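Local coordinates for protein nickel-dependent hydrogenase large subunit (Allochromatium vinosum, PDB 3MYR) that forms the large subunit of a heterodimeric [NiFe] hydrogenase, carrying the nickel-iron centre at which hydrogen is oxidised for transfer to an acceptor, at residues R74-A79 against F217-V222; F108-A113 against A189-A194; D115-V120 against E182-A187. One frame throughout, in Å; residues are numbered along the deposited sequence.

Interaction 1: R74-A79 against F217-V222; sequences RAVEDA and FVVGGV
Val76 opens the contact between helix 67-80 and the type II beta turn running from Val218 to Gly221. Its CG1 meets CG1 of Val219 at 3.9 Å, and the two side chains cross at about a right angle, with CB of Val76 lying 4.0 Å from Val219 CG2. The next residue, Glu77, supplies the polar grip. CG stands beside the backbone N (chi1 -73°) and the chain runs on extended, which carries the carboxylate alongside Val219 to the backbone of the turn at Gly220. There Gly220 N donates to Glu77 OE2 over 2.7 Å in a nearly straight bond (172°), arriving on the anti side of the oxygen and a little out of the carboxylate plane. The methylene part of the same side chain lies against Val219, CG to CG1 4.1 Å. OE2 also forms a salt bridge with Arg92, whose NH2 also donates to Gly221 O, so the Glu77-Arg92 pair meets the turn at two points, Gly220 N and Gly221 O, and the buried carboxylate is probably compensated by the arginine. Around the contact lie helix 86-112, which contributes Arg92, and strand 488-497, where Ile494 packs on Val76.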
ATOM      1  N   ARG B  74     -14.924 -10.686   0.127  1.00 18.56           N
ATOM      2  CA  ARG B  74     -14.875 -12.106   0.573  1.00 18.67           C
ATOM      3  C   ARG B  74     -15.532 -12.294   1.965  1.00 19.97           C
ATOM      4  O   ARG B  74     -16.129 -13.349   2.225  1.00 18.78           O
ATOM      5  CB  ARG B  74     -13.442 -12.618   0.683  1.00 19.54           C
ATOM      6  CG  ARG B  74     -12.822 -12.991  -0.661  1.00 20.22           C
ATOM      7  CD  ARG B  74     -11.369 -13.442  -0.516  1.00 20.23           C
ATOM      8  NE  ARG B  74     -10.774 -13.810  -1.817  1.00 16.89           N
ATOM      9  CZ  ARG B  74      -9.502 -14.167  -1.986  1.00 21.03           C
ATOM     10  NH1 ARG B  74      -8.690 -14.184  -0.947  1.00 18.98           N
ATOM     11  NH2 ARG B  74      -9.021 -14.462  -3.204  1.00 19.33           N
ATOM     12  N   ALA B  75     -15.417 -11.276   2.843  1.00 19.32           N
ATOM     13  CA  ALA B  75     -16.006 -11.381   4.189  1.00 20.25           C
ATOM     14  C   ALA B  75     -17.506 -11.397   4.052  1.00 22.17           C
ATOM     15  O   ALA B  75     -18.200 -12.219   4.711  1.00 22.71           O
ATOM     16  CB  ALA B  75     -15.567 -10.147   5.103  1.00 18.60           C
ATOM     17  N   VAL B  76     -18.020 -10.473   3.231  1.00 20.15           N
ATOM     18  CA  VAL B  76     -19.454 -10.437   2.935  1.00 20.80           C
ATOM     19  C   VAL B  76     -19.983 -11.724   2.232  1.00 22.60           C
ATOM     20  O   VAL B  76     -21.012 -12.289   2.648  1.00 22.31           O
ATOM     21  CB  VAL B  76     -19.913  -9.174   2.175  1.00 22.11           C
ATOM     22  CG1 VAL B  76     -21.477  -9.196   2.074  1.00 19.37           C
ATOM     23  CG2 VAL B  76     -19.440  -7.871   2.941  1.00 20.64           C
ATOM     24  N   GLU B  77     -19.247 -12.189   1.220  1.00 22.01           N
ATOM     25  CA  GLU B  77     -19.558 -13.429   0.553  1.00 22.15           C
ATOM     26  C   GLU B  77     -19.519 -14.611   1.557  1.00 24.12           C
ATOM     27  O   GLU B  77     -20.398 -15.474   1.524  1.00 22.61           O
ATOM     28  CB  GLU B  77     -18.554 -13.644  -0.579  1.00 23.07           C
ATOM     29  CG  GLU B  77     -18.826 -12.670  -1.790  1.00 20.88           C
ATOM     30  CD  GLU B  77     -17.586 -12.309  -2.594  1.00 22.59           C
ATOM     31  OE1 GLU B  77     -16.510 -12.982  -2.426  1.00 21.64           O
ATOM     32  OE2 GLU B  77     -17.730 -11.375  -3.440  1.00 24.80           O
ATOM     33  N   ASP B  78     -18.579 -14.590   2.501  1.00 22.08           N
ATOM     34  CA  ASP B  78     -18.525 -15.653   3.513  1.00 23.54           C
ATOM     35  C   ASP B  78     -19.760 -15.574   4.412  1.00 24.26           C
ATOM     36  O   ASP B  78     -20.376 -16.611   4.689  1.00 24.74           O
ATOM     37  CB  ASP B  78     -17.221 -15.562   4.349  1.00 23.01           C
ATOM     38  CG  ASP B  78     -17.039 -16.754   5.272  1.00 27.21           C
ATOM     39  OD1 ASP B  78     -16.866 -17.849   4.730  1.00 31.43           O
ATOM     40  OD2 ASP B  78     -17.105 -16.647   6.533  1.00 27.40           O
ATOM     41  N   ALA B  79     -20.109 -14.374   4.887  1.00 22.41           N
ATOM     42  CA  ALA B  79     -21.228 -14.215   5.819  1.00 25.13           C
ATOM     43  C   ALA B  79     -22.549 -14.697   5.216  1.00 26.10           C
ATOM     44  O   ALA B  79     -23.421 -15.285   5.921  1.00 29.11           O
ATOM     45  CB  ALA B  79     -21.344 -12.727   6.232  1.00 22.28           C
ATOM     46  N   PHE B 217     -14.512  -3.076  -6.763  1.00 20.28           N
ATOM     47  CA  PHE B 217     -14.860  -4.469  -6.503  1.00 20.14           C
ATOM     48  C   PHE B 217     -16.353  -4.534  -6.310  1.00 20.51           C
ATOM     49  O   PHE B 217     -16.975  -3.524  -6.187  1.00 17.21           O
ATOM     50  CB  PHE B 217     -14.159  -5.001  -5.245  1.00 19.42           C
ATOM     51  CG  PHE B 217     -12.693  -5.039  -5.392  1.00 23.97           C
ATOM     52  CD1 PHE B 217     -12.083  -6.133  -5.991  1.00 25.28           C
ATOM     53  CD2 PHE B 217     -11.936  -3.884  -5.104  1.00 20.47           C
ATOM     54  CE1 PHE B 217     -10.716  -6.075  -6.295  1.00 29.37           C
ATOM     55  CE2 PHE B 217     -10.576  -3.832  -5.312  1.00 26.03           C
ATOM     56  CZ  PHE B 217      -9.944  -4.923  -5.919  1.00 28.03           C
ATOM     57  N   VAL B 218     -16.958  -5.710  -6.435  1.00 20.26           N
ATOM     58  CA  VAL B 218     -18.325  -5.835  -5.933  1.00 21.87           C
ATOM     59  C   VAL B 218     -18.502  -7.133  -5.170  1.00 22.05           C
ATOM     60  O   VAL B 218     -17.902  -8.182  -5.519  1.00 20.22           O
ATOM     61  CB  VAL B 218     -19.438  -5.858  -7.017  1.00 23.71           C
ATOM     62  CG1 VAL B 218     -19.736  -4.552  -7.431  1.00 29.60           C
ATOM     63  CG2 VAL B 218     -19.025  -6.718  -8.198  1.00 18.40           C
ATOM     64  N   VAL B 219     -19.435  -7.095  -4.219  1.00 21.74           N
ATOM     65  CA  VAL B 219     -19.758  -8.300  -3.500  1.00 20.66           C
ATOM     66  C   VAL B 219     -20.510  -9.239  -4.456  1.00 21.91           C
ATOM     67  O   VAL B 219     -21.557  -8.855  -4.983  1.00 19.92           O
ATOM     68  CB  VAL B 219     -20.740  -7.983  -2.345  1.00 21.00           C
ATOM     69  CG1 VAL B 219     -21.313  -9.370  -1.794  1.00 18.31           C
ATOM     70  CG2 VAL B 219     -19.996  -7.196  -1.291  1.00 17.32           C
ATOM     71  N   GLY B 220     -20.043 -10.474  -4.606  1.00 21.41           N
ATOM     72  CA  GLY B 220     -20.728 -11.379  -5.504  1.00 22.23           C
ATOM     73  C   GLY B 220     -20.071 -11.557  -6.864  1.00 22.02           C
ATOM     74  O   GLY B 220     -20.536 -12.357  -7.671  1.00 22.71           O
ATOM     75  N   GLY B 221     -19.000 -10.821  -7.167  1.00 18.02           N
ATOM     76  CA  GLY B 221     -18.308 -11.045  -8.469  1.00 17.71           C
ATOM     77  C   GLY B 221     -17.321  -9.950  -8.776  1.00 19.53           C
ATOM     78  O   GLY B 221     -16.670  -9.472  -7.839  1.00 18.91           O
ATOM     79  N   VAL B 222     -17.186  -9.556 -10.058  1.00 18.97           N
ATOM     80  CA  VAL B 222     -16.395  -8.382 -10.446  1.00 19.16           C
ATOM     81  C   VAL B 222     -17.310  -7.449 -11.213  1.00 20.76           C
ATOM     82  O   VAL B 222     -18.318  -7.901 -11.797  1.00 18.44           O
ATOM     83  CB  VAL B 222     -15.141  -8.761 -11.275  1.00 19.16           C
ATOM     84  CG1 VAL B 222     -14.189  -9.645 -10.406  1.00 17.43           C
ATOM     85  CG2 VAL B 222     -15.573  -9.554 -12.625  1.00 21.32           C
TER

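Interaction 2: F108-A113 against A189-A194; sequences FYHLHA and AHYLEA
Tyr109 and Tyr191 are the residues whose CA atoms come nearest between the two segments, 5.2 Å apart. The short axes of 108-112 and 189-194 pass at 9.2 Å with a crossing angle of -110°, and 108-112 includes a wider pi-type turn. Tyr109 lays its ring along the second helix: CE1 rests 3.6 Å from His190 CB, and CD2 lies 3.8 Å from Ala194 CB. Its hydroxyl reaches past the contact to Asp260 of helix 236-265. His110 carries the polar part. Its NE2 donates to Tyr191 O, a carbonyl within the helix, at 2.9 Å in a nearly straight bond, with the acceptor almost in the imidazole plane. The same ring edge points CD2 over the centre of the Tyr191 ring, a T-shaped pair with planes at 88°, while CE1 touches Ala194 CB. Tyr191 comes to this place because its CG is anti to the backbone N (chi1 177°), which swings the phenol across to the first helix. Water 1 closes the far end, accepting from Tyr191 OH and donating to His110 O. A leucine in place of His110 would probably leave Tyr191 O without this donor and strip the tyrosine face of its edge-on partner. Near this junction Leu45 of the small subunit packs on Tyr191. Such steep crossing of two long helices, joined by an aromatic edge-to-face pair and a side chain-to-carbonyl bond, belongs to the helical core of the hydrogenase large subunit, away from its metal sites.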
ATOM      1  N   PHE B 108      11.201  -3.634  -3.300  1.00 19.87           N
ATOM      2  CA  PHE B 108      12.609  -3.926  -3.397  1.00 19.60           C
ATOM      3  C   PHE B 108      13.447  -2.714  -3.899  1.00 20.54           C
ATOM      4  O   PHE B 108      14.451  -2.372  -3.285  1.00 19.47           O
ATOM      5  CB  PHE B 108      12.907  -5.148  -4.242  1.00 19.83           C
ATOM      6  CG  PHE B 108      14.412  -5.444  -4.305  1.00 24.16           C
ATOM      7  CD1 PHE B 108      15.168  -5.088  -5.419  1.00 18.94           C
ATOM      8  CD2 PHE B 108      15.057  -6.008  -3.196  1.00 25.10           C
ATOM      9  CE1 PHE B 108      16.597  -5.337  -5.449  1.00 25.91           C
ATOM     10  CE2 PHE B 108      16.428  -6.271  -3.187  1.00 30.92           C
ATOM     11  CZ  PHE B 108      17.213  -5.931  -4.335  1.00 30.99           C
ATOM     12  N   TYR B 109      13.076  -2.113  -5.029  1.00 19.14           N
ATOM     13  CA  TYR B 109      13.864  -1.006  -5.560  1.00 19.89           C
ATOM     14  C   TYR B 109      13.665   0.275  -4.787  1.00 22.45           C
ATOM     15  O   TYR B 109      14.646   0.886  -4.365  1.00 23.12           O
ATOM     16  CB  TYR B 109      13.662  -0.790  -7.067  1.00 17.25           C
ATOM     17  CG  TYR B 109      14.255  -1.918  -7.833  1.00 19.24           C
ATOM     18  CD1 TYR B 109      15.643  -2.013  -7.997  1.00 19.23           C
ATOM     19  CD2 TYR B 109      13.477  -2.976  -8.232  1.00 18.88           C
ATOM     20  CE1 TYR B 109      16.192  -3.093  -8.678  1.00 19.74           C
ATOM     21  CE2 TYR B 109      14.014  -4.073  -8.887  1.00 18.32           C
ATOM     22  CZ  TYR B 109      15.378  -4.129  -9.085  1.00 23.16           C
ATOM     23  OH  TYR B 109      15.941  -5.213  -9.716  1.00 20.97           O
ATOM     24  N   HIS B 110      12.423   0.674  -4.572  1.00 18.91           N
ATOM     25  CA  HIS B 110      12.169   2.054  -4.179  1.00 20.18           C
ATOM     26  C   HIS B 110      12.139   2.238  -2.687  1.00 20.21           C
ATOM     27  O   HIS B 110      12.451   3.332  -2.191  1.00 20.94           O
ATOM     28  CB  HIS B 110      10.866   2.556  -4.862  1.00 21.60           C
ATOM     29  CG  HIS B 110      10.956   2.415  -6.348  1.00 21.50           C
ATOM     30  ND1 HIS B 110      10.026   1.740  -7.091  1.00 21.20           N
ATOM     31  CD2 HIS B 110      11.982   2.701  -7.199  1.00 18.17           C
ATOM     32  CE1 HIS B 110      10.427   1.678  -8.355  1.00 20.19           C
ATOM     33  NE2 HIS B 110      11.605   2.277  -8.446  1.00 20.63           N
ATOM     34  N   LEU B 111      11.867   1.163  -1.959  1.00 20.07           N
ATOM     35  CA  LEU B 111      11.858   1.213  -0.473  1.00 20.82           C
ATOM     36  C   LEU B 111      13.066   0.531   0.192  1.00 21.94           C
ATOM     37  O   LEU B 111      13.639   1.092   1.119  1.00 23.57           O
ATOM     38  CB  LEU B 111      10.551   0.664   0.135  1.00 18.61           C
ATOM     39  CG  LEU B 111       9.251   1.266  -0.498  1.00 25.04           C
ATOM     40  CD1 LEU B 111       8.009   0.803   0.314  1.00 23.77           C
ATOM     41  CD2 LEU B 111       9.208   2.704  -0.550  1.00 21.35           C
ATOM     42  N   HIS B 112      13.508  -0.615  -0.313  1.00 20.25           N
ATOM     43  CA  HIS B 112      14.482  -1.407   0.409  1.00 19.22           C
ATOM     44  C   HIS B 112      15.900  -1.112  -0.111  1.00 19.80           C
ATOM     45  O   HIS B 112      16.858  -1.016   0.670  1.00 21.29           O
ATOM     46  CB  HIS B 112      14.192  -2.937   0.190  1.00 19.04           C
ATOM     47  CG  HIS B 112      14.692  -3.833   1.310  1.00 20.09           C
ATOM     48  ND1 HIS B 112      15.406  -3.371   2.400  1.00 22.94           N
ATOM     49  CD2 HIS B 112      14.557  -5.166   1.502  1.00 17.92           C
ATOM     50  CE1 HIS B 112      15.645  -4.376   3.245  1.00 17.23           C
ATOM     51  NE2 HIS B 112      15.107  -5.469   2.731  1.00 24.77           N
ATOM     52  N   ALA B 113      16.052  -0.942  -1.417  1.00 19.62           N
ATOM     53  CA  ALA B 113      17.381  -1.076  -2.039  1.00 20.04           C
ATOM     54  C   ALA B 113      18.411  -0.022  -1.513  1.00 22.34           C
ATOM     55  O   ALA B 113      19.622  -0.349  -1.383  1.00 22.22           O
ATOM     56  CB  ALA B 113      17.257  -0.996  -3.501  1.00 20.04           C
ATOM     57  N   ALA B 189      20.340   2.224 -11.970  1.00 21.18           N
ATOM     58  CA  ALA B 189      19.677   2.174 -13.261  1.00 19.84           C
ATOM     59  C   ALA B 189      18.396   1.335 -13.152  1.00 20.52           C
ATOM     60  O   ALA B 189      17.361   1.690 -13.729  1.00 21.38           O
ATOM     61  CB  ALA B 189      20.596   1.529 -14.275  1.00 19.47           C
ATOM     62  N   HIS B 190      18.458   0.216 -12.437  1.00 19.19           N
ATOM     63  CA  HIS B 190      17.264  -0.630 -12.345  1.00 20.59           C
ATOM     64  C   HIS B 190      16.151  -0.000 -11.524  1.00 20.44           C
ATOM     65  O   HIS B 190      14.958  -0.213 -11.804  1.00 19.19           O
ATOM     66  CB  HIS B 190      17.604  -2.004 -11.780  1.00 19.09           C
ATOM     67  CG  HIS B 190      18.487  -2.813 -12.677  1.00 20.85           C
ATOM     68  ND1 HIS B 190      18.772  -2.451 -13.992  1.00 22.87           N
ATOM     69  CD2 HIS B 190      19.115  -3.986 -12.463  1.00 14.67           C
ATOM     70  CE1 HIS B 190      19.576  -3.362 -14.523  1.00 15.87           C
ATOM     71  NE2 HIS B 190      19.757  -4.321 -13.634  1.00 24.54           N
ATOM     72  N   TYR B 191      16.547   0.738 -10.494  1.00 20.23           N
ATOM     73  CA  TYR B 191      15.606   1.564  -9.718  1.00 18.88           C
ATOM     74  C   TYR B 191      14.788   2.456 -10.668  1.00 19.59           C
ATOM     75  O   TYR B 191      13.552   2.584 -10.544  1.00 18.91           O
ATOM     76  CB  TYR B 191      16.420   2.394  -8.715  1.00 17.76           C
ATOM     77  CG  TYR B 191      15.673   3.398  -7.826  1.00 21.16           C
ATOM     78  CD1 TYR B 191      15.565   3.182  -6.434  1.00 20.23           C
ATOM     79  CD2 TYR B 191      15.198   4.597  -8.340  1.00 18.26           C
ATOM     80  CE1 TYR B 191      14.960   4.136  -5.571  1.00 20.23           C
ATOM     81  CE2 TYR B 191      14.547   5.539  -7.513  1.00 24.66           C
ATOM     82  CZ  TYR B 191      14.469   5.330  -6.127  1.00 25.24           C
ATOM     83  OH  TYR B 191      13.858   6.283  -5.312  1.00 23.33           O
ATOM     84  N   LEU B 192      15.464   3.065 -11.618  1.00 19.22           N
ATOM     85  CA  LEU B 192      14.782   3.974 -12.542  1.00 21.75           C
ATOM     86  C   LEU B 192      13.934   3.185 -13.562  1.00 20.68           C
ATOM     87  O   LEU B 192      12.837   3.621 -13.920  1.00 21.19           O
ATOM     88  CB  LEU B 192      15.806   4.838 -13.282  1.00 21.63           C
ATOM     89  CG  LEU B 192      16.465   5.929 -12.412  1.00 26.24           C
ATOM     90  CD1 LEU B 192      17.639   6.475 -13.140  1.00 21.44           C
ATOM     91  CD2 LEU B 192      15.508   7.076 -12.039  1.00 26.56           C
ATOM     92  N   GLU B 193      14.456   2.057 -14.066  1.00 18.57           N
ATOM     93  CA  GLU B 193      13.625   1.246 -14.947  1.00 18.68           C
ATOM     94  C   GLU B 193      12.380   0.728 -14.203  1.00 18.30           C
ATOM     95  O   GLU B 193      11.309   0.614 -14.793  1.00 20.56           O
ATOM     96  CB  GLU B 193      14.401   0.042 -15.503  1.00 19.13           C
ATOM     97  CG  GLU B 193      15.645   0.385 -16.261  1.00 23.07           C
ATOM     98  CD  GLU B 193      15.289   1.146 -17.580  1.00 33.55           C
ATOM     99  OE1 GLU B 193      14.175   0.894 -18.124  1.00 29.13           O
ATOM    100  OE2 GLU B 193      16.086   2.029 -18.025  1.00 34.60           O
ATOM    101  N   ALA B 194      12.515   0.374 -12.925  1.00 18.29           N
ATOM    102  CA  ALA B 194      11.374  -0.116 -12.161  1.00 16.69           C
ATOM    103  C   ALA B 194      10.292   0.944 -12.037  1.00 19.37           C
ATOM    104  O   ALA B 194       9.111   0.578 -12.026  1.00 19.81           O
ATOM    105  CB  ALA B 194      11.799  -0.657 -10.726  1.00 15.51           C
TER
HETATM  106  O   HOH W   1      13.749   5.741  -2.624  1.00 17.64           O

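Interaction 3: D115-V120 against E182-A187; sequences DWVDVV and EANLMA
Val117 and Asn184 come together where the chain between helices 86-112 and 119-122 passes over helix 181-201, their CA atoms 5.4 Å apart. The close-packed part is small. Val117 CG2 presses on Ala187 CB at 3.6 Å, its CG1 lies equally near Asn184 OD1, and the side chains of Val117 and Asn184 slide past each other in opposite directions. Asn184 then reaches the backbone: with CG beside its own N (chi1 -70°), OD1 takes a bond from Asp118 N at 2.9 Å and 149°. The donor sits 65° out of the carbonyl plane, so the N-H comes in from above the amide plane and not along a lone pair of OD1. Asn184 CB and CG each lie 3.4 Å from Asp118 O. Toward Trp116 the contact is looser. Trp116 O stays 4.4 Å from Asn184 OD1, and water 2 spans the interval, donating to the tryptophan carbonyl and only weakly to the amide oxygen. The indole itself turns away, to rings outside the pair including Tyr268 and Trp271. Asp118 leads its carboxylate elsewhere too: OD2 accepts from Gly173 N, while OD1 takes Ser121 N and, weakly, Val120 N. Asp118 is thereby the N-cap of helix 119-122, and the arrangement is that of a capped helix start whose N-cap residue is held through its backbone N-H by an asparagine from helix 181-201.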
ATOM      1  N   ASP B 115      19.027   0.784   1.384  1.00 22.61           N
ATOM      2  CA  ASP B 115      19.733   0.190   2.524  1.00 23.19           C
ATOM      3  C   ASP B 115      21.001  -0.573   2.132  1.00 22.38           C
ATOM      4  O   ASP B 115      21.841  -0.872   2.990  1.00 24.60           O
ATOM      5  CB  ASP B 115      18.863  -0.777   3.363  1.00 22.32           C
ATOM      6  CG  ASP B 115      17.619  -0.094   3.987  1.00 27.35           C
ATOM      7  OD1 ASP B 115      16.646  -0.812   4.419  1.00 24.35           O
ATOM      8  OD2 ASP B 115      17.579   1.153   3.977  1.00 23.95           O
ATOM      9  N   TRP B 116      21.097  -0.990   0.889  1.00 22.22           N
ATOM     10  CA  TRP B 116      22.116  -1.969   0.494  1.00 22.20           C
ATOM     11  C   TRP B 116      22.979  -1.342  -0.586  1.00 22.04           C
ATOM     12  O   TRP B 116      24.048  -1.879  -0.899  1.00 23.28           O
ATOM     13  CB  TRP B 116      21.482  -3.239  -0.126  1.00 22.98           C
ATOM     14  CG  TRP B 116      20.420  -3.879   0.674  1.00 28.52           C
ATOM     15  CD1 TRP B 116      19.052  -3.748   0.510  1.00 29.99           C
ATOM     16  CD2 TRP B 116      20.612  -4.724   1.820  1.00 31.47           C
ATOM     17  NE1 TRP B 116      18.406  -4.489   1.468  1.00 31.85           N
ATOM     18  CE2 TRP B 116      19.329  -5.079   2.293  1.00 32.45           C
ATOM     19  CE3 TRP B 116      21.753  -5.217   2.489  1.00 30.17           C
ATOM     20  CZ2 TRP B 116      19.147  -5.925   3.415  1.00 36.01           C
ATOM     21  CZ3 TRP B 116      21.578  -6.033   3.603  1.00 36.99           C
ATOM     22  CH2 TRP B 116      20.277  -6.370   4.065  1.00 38.35           C
ATOM     23  N   VAL B 117      22.418  -0.335  -1.278  1.00 21.98           N
ATOM     24  CA  VAL B 117      23.028   0.288  -2.458  1.00 20.49           C
ATOM     25  C   VAL B 117      23.461   1.704  -2.098  1.00 22.49           C
ATOM     26  O   VAL B 117      22.661   2.493  -1.565  1.00 21.47           O
ATOM     27  CB  VAL B 117      22.000   0.365  -3.611  1.00 22.03           C
ATOM     28  CG1 VAL B 117      22.466   1.296  -4.732  1.00 16.21           C
ATOM     29  CG2 VAL B 117      21.674  -1.055  -4.139  1.00 17.80           C
ATOM     30  N   ASP B 118      24.732   2.011  -2.334  1.00 22.65           N
ATOM     31  CA  ASP B 118      25.280   3.341  -2.057  1.00 22.26           C
ATOM     32  C   ASP B 118      25.257   4.192  -3.345  1.00 23.12           C
ATOM     33  O   ASP B 118      26.021   3.976  -4.285  1.00 23.98           O
ATOM     34  CB  ASP B 118      26.700   3.166  -1.506  1.00 22.46           C
ATOM     35  CG  ASP B 118      27.343   4.490  -1.055  1.00 26.05           C
ATOM     36  OD1 ASP B 118      26.932   5.559  -1.547  1.00 25.75           O
ATOM     37  OD2 ASP B 118      28.328   4.444  -0.275  1.00 24.50           O
ATOM     38  N   VAL B 119      24.396   5.180  -3.387  1.00 21.23           N
ATOM     39  CA  VAL B 119      24.248   5.956  -4.590  1.00 24.83           C
ATOM     40  C   VAL B 119      25.461   6.828  -4.910  1.00 25.80           C
ATOM     41  O   VAL B 119      25.762   7.045  -6.073  1.00 23.99           O
ATOM     42  CB  VAL B 119      23.005   6.868  -4.448  1.00 26.34           C
ATOM     43  CG1 VAL B 119      23.003   7.868  -5.612  1.00 34.08           C
ATOM     44  CG2 VAL B 119      21.752   5.951  -4.525  1.00 22.52           C
ATOM     45  N   VAL B 120      26.173   7.286  -3.880  1.00 23.97           N
ATOM     46  CA  VAL B 120      27.394   8.080  -4.135  1.00 26.20           C
ATOM     47  C   VAL B 120      28.510   7.241  -4.730  1.00 26.38           C
ATOM     48  O   VAL B 120      29.221   7.664  -5.690  1.00 27.38           O
ATOM     49  CB  VAL B 120      27.871   8.820  -2.850  1.00 26.83           C
ATOM     50  CG1 VAL B 120      29.276   9.534  -3.062  1.00 26.29           C
ATOM     51  CG2 VAL B 120      26.785   9.868  -2.465  1.00 27.76           C
ATOM     52  N   GLU B 182      30.292  -0.507  -9.551  1.00 23.22           N
ATOM     53  CA  GLU B 182      29.536  -1.119 -10.670  1.00 23.76           C
ATOM     54  C   GLU B 182      28.181  -1.689 -10.249  1.00 23.51           C
ATOM     55  O   GLU B 182      27.184  -1.512 -10.955  1.00 24.66           O
ATOM     56  CB  GLU B 182      30.379  -2.243 -11.336  1.00 23.75           C
ATOM     57  CG  GLU B 182      31.559  -1.692 -12.135  1.00 31.60           C
ATOM     58  CD  GLU B 182      32.653  -1.004 -11.231  1.00 40.20           C
ATOM     59  OE1 GLU B 182      33.311  -0.001 -11.757  1.00 33.42           O
ATOM     60  OE2 GLU B 182      32.789  -1.449  -9.999  1.00 29.40           O
ATOM     61  N   ALA B 183      28.131  -2.431  -9.132  1.00 22.29           N
ATOM     62  CA  ALA B 183      26.869  -2.995  -8.718  1.00 22.13           C
ATOM     63  C   ALA B 183      25.941  -1.857  -8.264  1.00 22.07           C
ATOM     64  O   ALA B 183      24.722  -1.919  -8.461  1.00 21.81           O
ATOM     65  CB  ALA B 183      27.078  -4.041  -7.559  1.00 20.77           C
ATOM     66  N   ASN B 184      26.501  -0.830  -7.618  1.00 22.39           N
ATOM     67  CA  ASN B 184      25.634   0.280  -7.190  1.00 20.74           C
ATOM     68  C   ASN B 184      25.020   0.962  -8.401  1.00 20.95           C
ATOM     69  O   ASN B 184      23.830   1.325  -8.372  1.00 20.48           O
ATOM     70  CB  ASN B 184      26.408   1.290  -6.338  1.00 19.97           C
ATOM     71  CG  ASN B 184      26.778   0.722  -4.932  1.00 23.77           C
ATOM     72  OD1 ASN B 184      25.913   0.222  -4.237  1.00 22.80           O
ATOM     73  ND2 ASN B 184      28.028   0.882  -4.508  1.00 26.30           N
ATOM     74  N   LEU B 185      25.829   1.205  -9.453  1.00 20.58           N
ATOM     75  CA  LEU B 185      25.312   1.924 -10.634  1.00 19.33           C
ATOM     76  C   LEU B 185      24.242   1.075 -11.327  1.00 19.61           C
ATOM     77  O   LEU B 185      23.199   1.587 -11.684  1.00 21.07           O
ATOM     78  CB  LEU B 185      26.471   2.322 -11.621  1.00 20.76           C
ATOM     79  CG  LEU B 185      26.030   3.080 -12.900  1.00 19.99           C
ATOM     80  CD1 LEU B 185      25.148   4.357 -12.572  1.00 17.61           C
ATOM     81  CD2 LEU B 185      27.259   3.425 -13.796  1.00 18.36           C
ATOM     82  N   MET B 186      24.433  -0.249 -11.359  1.00 20.88           N
ATOM     83  CA  MET B 186      23.502  -1.128 -11.978  1.00 20.71           C
ATOM     84  C   MET B 186      22.135  -1.054 -11.249  1.00 22.60           C
ATOM     85  O   MET B 186      21.077  -0.971 -11.873  1.00 23.78           O
ATOM     86  CB  MET B 186      24.028  -2.558 -11.935  1.00 19.05           C
ATOM     87  CG  MET B 186      23.054  -3.572 -12.558  1.00 25.01           C
ATOM     88  SD  MET B 186      23.725  -5.304 -12.482  1.00 28.65           S
ATOM     89  CE  MET B 186      23.252  -5.700 -10.798  1.00 29.57           C
ATOM     90  N   ALA B 187      22.169  -1.141  -9.922  1.00 23.46           N
ATOM     91  CA  ALA B 187      20.957  -1.061  -9.110  1.00 21.31           C
ATOM     92  C   ALA B 187      20.248   0.278  -9.247  1.00 20.79           C
ATOM     93  O   ALA B 187      19.019   0.320  -9.284  1.00 21.28           O
ATOM     94  CB  ALA B 187      21.304  -1.306  -7.661  1.00 19.88           C
TER
HETATM   95  O   HOH W   2      26.732  -1.063  -1.130  1.00 13.86           O

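Interactions 2 and 3 are neighbours, their centres about 10 Å apart, on two adjoining parts of helix 181-201: residues 182-187 meet the chain that follows helix 86-112, and residues 189-194 meet the C-terminal part of that helix. Interaction 1 lies on the opposite side of the chain's centre, about 35 Å from interaction 2 and 44 Å from interaction 3, centre to centre. Along the chain the contacts are nested, 115-120/182-187 within 108-113/189-194 and both within 74-79/217-222. Helix 86-112, with Arg92 beside interaction 1 and its C-terminal part in interaction 2, spans the distance between the two regions, while each contact closes a chain segment on its own side.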